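PDB 1QNR: endo-1,4-b-d-mannanase from Trichoderma reesei, which hydrolyses internal beta-1,4-mannosidic linkages in the backbone of mannans, as an endo-acting enzyme of glycoside hydrolase family 5. Local coordinates for residues A22-W28 / D303-G309. Sequence-based numbering, arbitrary orientation.
Sequences AGTNCYW and DMFWQWG
The first and last strands of the TIM barrel pair here, in parallel, closing the cylinder. Gly23 N gives its hydrogen to Asp303 O (2.9 Å), and Asn25 N does the same to Phe305 O (3.1 Å). Phe305 O is gripped twice: Asn25 ND2 also donates to it, at 3.1 Å and an almost straight 170°, but from above the carbonyl plane, while Arg54 holds Asn25 OD1. CB of Asn25 lies 3.4 Å from Trp306 CE3.

A cis peptide joins Trp306 to Gln307, and beyond it the pairing resumes with Trp308 N to Asn25 O (2.9 Å). The Thr24 hydroxyl sits over one face of the Phe305 ring, OG1 3.2 Å from Phe305 CZ, placed there by a chi1 of -173° that sets OG1 opposite the backbone N. Further on, Trp28 NE1 points within its ring plane to Trp308 O (3.2 Å), and a water links Tyr27 N to Gln307 OE1.

Trp306, whose NE1 is hydrogen-bonded to Asp321 OD2, lies about 7 Å, side chain to sugar, from a bound beta-D-mannopyranose at the C-terminal mouth, where family 5 enzymes keep their active site. Strands 52-54 and 272-277 flank the pair; helix 35-47 packs on Thr24 and Trp308, and helix 330-343 on Ala22 and Phe305.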
ATOM      1  N   ALA A  22       6.908  10.877   6.780  1.00  8.69           N
ATOM      2  CA  ALA A  22       6.104   9.890   7.543  1.00  8.66           C
ATOM      3  C   ALA A  22       4.694   9.870   6.982  1.00  7.67           C
ATOM      4  O   ALA A  22       4.102  10.908   6.652  1.00  8.67           O
ATOM      5  CB  ALA A  22       6.057  10.195   9.053  1.00 11.48           C
ATOM      6  N   GLY A  23       4.123   8.640   6.928  1.00  7.46           N
ATOM      7  CA  GLY A  23       2.715   8.476   6.498  1.00  8.52           C
ATOM      8  C   GLY A  23       2.009   7.374   7.333  1.00  8.02           C
ATOM      9  O   GLY A  23       2.557   6.938   8.351  1.00  7.27           O
ATOM     10  N   THR A  24       0.822   6.973   6.890  1.00  6.68           N
ATOM     11  CA  THR A  24       0.072   5.919   7.624  1.00  7.88           C
ATOM     12  C   THR A  24      -0.804   5.114   6.655  1.00  7.88           C
ATOM     13  O   THR A  24      -1.088   5.572   5.546  1.00  7.91           O
ATOM     14  CB  THR A  24      -0.834   6.579   8.720  1.00  8.15           C
ATOM     15  OG1 THR A  24      -1.439   5.535   9.542  1.00  8.48           O
ATOM     16  CG2 THR A  24      -2.018   7.391   8.101  1.00  8.86           C
ATOM     17  N   ASN A  25      -1.204   3.916   7.109  1.00  7.72           N
ATOM     18  CA  ASN A  25      -2.155   3.093   6.365  1.00  7.31           C
ATOM     19  C   ASN A  25      -3.570   3.331   6.865  1.00  6.75           C
ATOM     20  O   ASN A  25      -3.807   3.379   8.107  1.00  7.39           O
ATOM     21  CB  ASN A  25      -1.866   1.555   6.573  1.00  8.13           C
ATOM     22  CG  ASN A  25      -0.646   1.168   5.758  1.00  8.08           C
ATOM     23  OD1 ASN A  25      -0.697   0.784   4.565  1.00  8.01           O
ATOM     24  ND2 ASN A  25       0.569   1.245   6.358  1.00  7.86           N
ATOM     25  N   CYS A  26      -4.510   3.564   5.942  1.00  7.53           N
ATOM     26  CA  CYS A  26      -5.946   3.725   6.255  1.00  8.26           C
ATOM     27  C   CYS A  26      -6.768   3.026   5.204  1.00  7.71           C
ATOM     28  O   CYS A  26      -7.410   3.626   4.315  1.00  7.75           O
ATOM     29  CB  CYS A  26      -6.290   5.223   6.349  1.00  9.21           C
ATOM     30  SG  CYS A  26      -8.062   5.441   6.919  1.00  9.29           S
ATOM     31  N   TYR A  27      -6.739   1.662   5.197  1.00  7.19           N
ATOM     32  CA  TYR A  27      -7.393   0.910   4.113  1.00  7.30           C
ATOM     33  C   TYR A  27      -8.858   1.289   4.010  1.00  8.25           C
ATOM     34  O   TYR A  27      -9.409   1.362   2.880  1.00  8.93           O
ATOM     35  CB  TYR A  27      -7.209  -0.639   4.235  1.00  8.81           C
ATOM     36  CG  TYR A  27      -8.130  -1.303   5.253  1.00  7.38           C
ATOM     37  CD1 TYR A  27      -9.436  -1.691   4.865  1.00  9.05           C
ATOM     38  CD2 TYR A  27      -7.706  -1.540   6.543  1.00  8.38           C
ATOM     39  CE1 TYR A  27     -10.282  -2.258   5.838  1.00  8.26           C
ATOM     40  CE2 TYR A  27      -8.535  -2.121   7.505  1.00  8.67           C
ATOM     41  CZ  TYR A  27      -9.809  -2.477   7.101  1.00  8.80           C
ATOM     42  OH  TYR A  27     -10.673  -3.079   8.056  1.00 11.23           O
ATOM     43  N   TRP A  28      -9.445   1.499   5.189  1.00  8.14           N
ATOM     44  CA  TRP A  28     -10.902   1.596   5.356  1.00  8.24           C
ATOM     45  C   TRP A  28     -11.425   2.983   4.991  1.00  8.24           C
ATOM     46  O   TRP A  28     -12.653   3.193   4.775  1.00  8.86           O
ATOM     47  CB  TRP A  28     -11.233   1.235   6.837  1.00  8.52           C
ATOM     48  CG  TRP A  28     -10.388   1.938   7.879  1.00  8.09           C
ATOM     49  CD1 TRP A  28      -9.296   1.404   8.520  1.00  8.58           C
ATOM     50  CD2 TRP A  28     -10.536   3.297   8.419  1.00  7.21           C
ATOM     51  NE1 TRP A  28      -8.737   2.372   9.393  1.00  9.64           N
ATOM     52  CE2 TRP A  28      -9.498   3.521   9.340  1.00  7.66           C
ATOM     53  CE3 TRP A  28     -11.465   4.363   8.190  1.00  7.83           C
ATOM     54  CZ2 TRP A  28      -9.333   4.694  10.111  1.00  8.30           C
ATOM     55  CZ3 TRP A  28     -11.264   5.563   8.917  1.00  8.61           C
ATOM     56  CH2 TRP A  28     -10.215   5.700   9.843  1.00  8.40           C
ATOM     57  N   ASP A 303       8.382   6.119   5.833  1.00  8.92           N
ATOM     58  CA  ASP A 303       7.766   4.959   6.521  1.00  9.06           C
ATOM     59  C   ASP A 303       6.300   5.230   6.875  1.00  8.16           C
ATOM     60  O   ASP A 303       5.885   6.398   6.989  1.00  8.50           O
ATOM     61  CB  ASP A 303       8.518   4.560   7.825  1.00 10.28           C
ATOM     62  CG  ASP A 303       8.282   5.611   8.942  1.00 11.01           C
ATOM     63  OD1 ASP A 303       7.290   5.506   9.691  1.00 10.67           O
ATOM     64  OD2 ASP A 303       9.151   6.507   9.073  1.00 11.35           O
ATOM     65  N   MET A 304       5.494   4.128   6.897  1.00  8.21           N
ATOM     66  CA  MET A 304       4.018   4.228   7.129  1.00  7.33           C
ATOM     67  C   MET A 304       3.611   3.117   8.054  1.00  8.19           C
ATOM     68  O   MET A 304       3.574   1.913   7.689  1.00  8.78           O
ATOM     69  CB  MET A 304       3.268   4.079   5.766  1.00  9.07           C
ATOM     70  CG  MET A 304       3.823   5.100   4.747  1.00 10.14           C
ATOM     71  SD  MET A 304       3.235   4.957   3.043  1.00 11.04           S
ATOM     72  CE  MET A 304       1.573   5.474   3.299  1.00 11.05           C
ATOM     73  N   PHE A 305       3.224   3.442   9.299  1.00  6.91           N
ATOM     74  CA  PHE A 305       2.784   2.408  10.235  1.00  6.49           C
ATOM     75  C   PHE A 305       1.431   1.817   9.826  1.00  6.05           C
ATOM     76  O   PHE A 305       0.590   2.484   9.179  1.00  7.13           O
ATOM     77  CB  PHE A 305       2.727   2.935  11.689  1.00  8.33           C
ATOM     78  CG  PHE A 305       1.742   4.073  11.960  1.00  7.37           C
ATOM     79  CD1 PHE A 305       2.065   5.395  11.702  1.00  9.54           C
ATOM     80  CD2 PHE A 305       0.443   3.774  12.387  1.00  8.45           C
ATOM     81  CE1 PHE A 305       1.172   6.420  12.028  1.00 11.53           C
ATOM     82  CE2 PHE A 305      -0.466   4.836  12.674  1.00 10.80           C
ATOM     83  CZ  PHE A 305      -0.113   6.141  12.446  1.00  9.94           C
ATOM     84  N   TRP A 306       1.217   0.532  10.224  1.00  6.96           N
ATOM     85  CA  TRP A 306      -0.112  -0.092  10.138  1.00  7.07           C
ATOM     86  C   TRP A 306      -0.711  -0.088  11.529  1.00  6.96           C
ATOM     87  O   TRP A 306      -0.113  -0.770  12.441  1.00  8.29           O
ATOM     88  CB  TRP A 306       0.006  -1.554   9.570  1.00  8.74           C
ATOM     89  CG  TRP A 306      -1.376  -2.172   9.450  1.00  7.54           C
ATOM     90  CD1 TRP A 306      -2.102  -2.790  10.440  1.00  8.22           C
ATOM     91  CD2 TRP A 306      -2.196  -2.250   8.261  1.00  8.12           C
ATOM     92  NE1 TRP A 306      -3.322  -3.209   9.951  1.00  8.53           N
ATOM     93  CE2 TRP A 306      -3.406  -2.906   8.589  1.00  6.69           C
ATOM     94  CE3 TRP A 306      -1.993  -1.830   6.929  1.00  8.09           C
ATOM     95  CZ2 TRP A 306      -4.429  -3.119   7.692  1.00  8.86           C
ATOM     96  CZ3 TRP A 306      -3.005  -2.117   5.980  1.00  7.61           C
ATOM     97  CH2 TRP A 306      -4.223  -2.736   6.345  1.00  7.43           C
ATOM     98  N   GLN A 307      -1.759   0.689  11.893  1.00  7.34           N
ATOM     99  CA  GLN A 307      -2.559   1.481  10.952  1.00  7.47           C
ATOM    100  C   GLN A 307      -3.266   2.597  11.743  1.00  6.98           C
ATOM    101  O   GLN A 307      -3.354   2.564  12.990  1.00  8.15           O
ATOM    102  CB  GLN A 307      -3.660   0.623  10.293  1.00  7.48           C
ATOM    103  CG  GLN A 307      -4.701   0.005  11.294  1.00  7.80           C
ATOM    104  CD  GLN A 307      -5.905  -0.632  10.583  1.00  8.15           C
ATOM    105  OE1 GLN A 307      -6.389  -0.242   9.530  1.00  9.72           O
ATOM    106  NE2 GLN A 307      -6.489  -1.695  11.233  1.00  9.72           N
ATOM    107  N   TRP A 308      -3.783   3.619  11.002  1.00  6.65           N
ATOM    108  CA  TRP A 308      -4.576   4.668  11.648  1.00  7.21           C
ATOM    109  C   TRP A 308      -5.904   4.171  12.205  1.00  6.70           C
ATOM    110  O   TRP A 308      -6.579   3.376  11.532  1.00  7.81           O
ATOM    111  CB  TRP A 308      -4.882   5.747  10.533  1.00  7.46           C
ATOM    112  CG  TRP A 308      -5.386   7.089  11.057  1.00  8.17           C
ATOM    113  CD1 TRP A 308      -6.663   7.505  11.179  1.00  8.62           C
ATOM    114  CD2 TRP A 308      -4.530   8.094  11.639  1.00  7.68           C
ATOM    115  NE1 TRP A 308      -6.677   8.808  11.731  1.00  7.96           N
ATOM    116  CE2 TRP A 308      -5.358   9.156  12.072  1.00  7.57           C
ATOM    117  CE3 TRP A 308      -3.118   8.203  11.775  1.00  8.11           C
ATOM    118  CZ2 TRP A 308      -4.860  10.348  12.654  1.00  8.83           C
ATOM    119  CZ3 TRP A 308      -2.623   9.390  12.362  1.00  9.45           C
ATOM    120  CH2 TRP A 308      -3.508  10.440  12.806  1.00  8.44           C
ATOM    121  N   GLY A 309      -6.265   4.656  13.404  1.00  6.69           N
ATOM    122  CA  GLY A 309      -7.640   4.455  13.944  1.00  8.99           C
ATOM    123  C   GLY A 309      -8.226   5.840  14.275  1.00  8.54           C
ATOM    124  O   GLY A 309      -7.459   6.723  14.668  1.00  8.97           O
TER
HETATM  125  O   HOH W   1       4.837   6.806  10.138  1.00 11.53           O
HETATM  126  O   HOH W   2      -4.988   0.405   7.179  1.00  8.11           O
HETATM  127  O   HOH W   3      -9.293  -3.465  10.475  1.00 14.69           O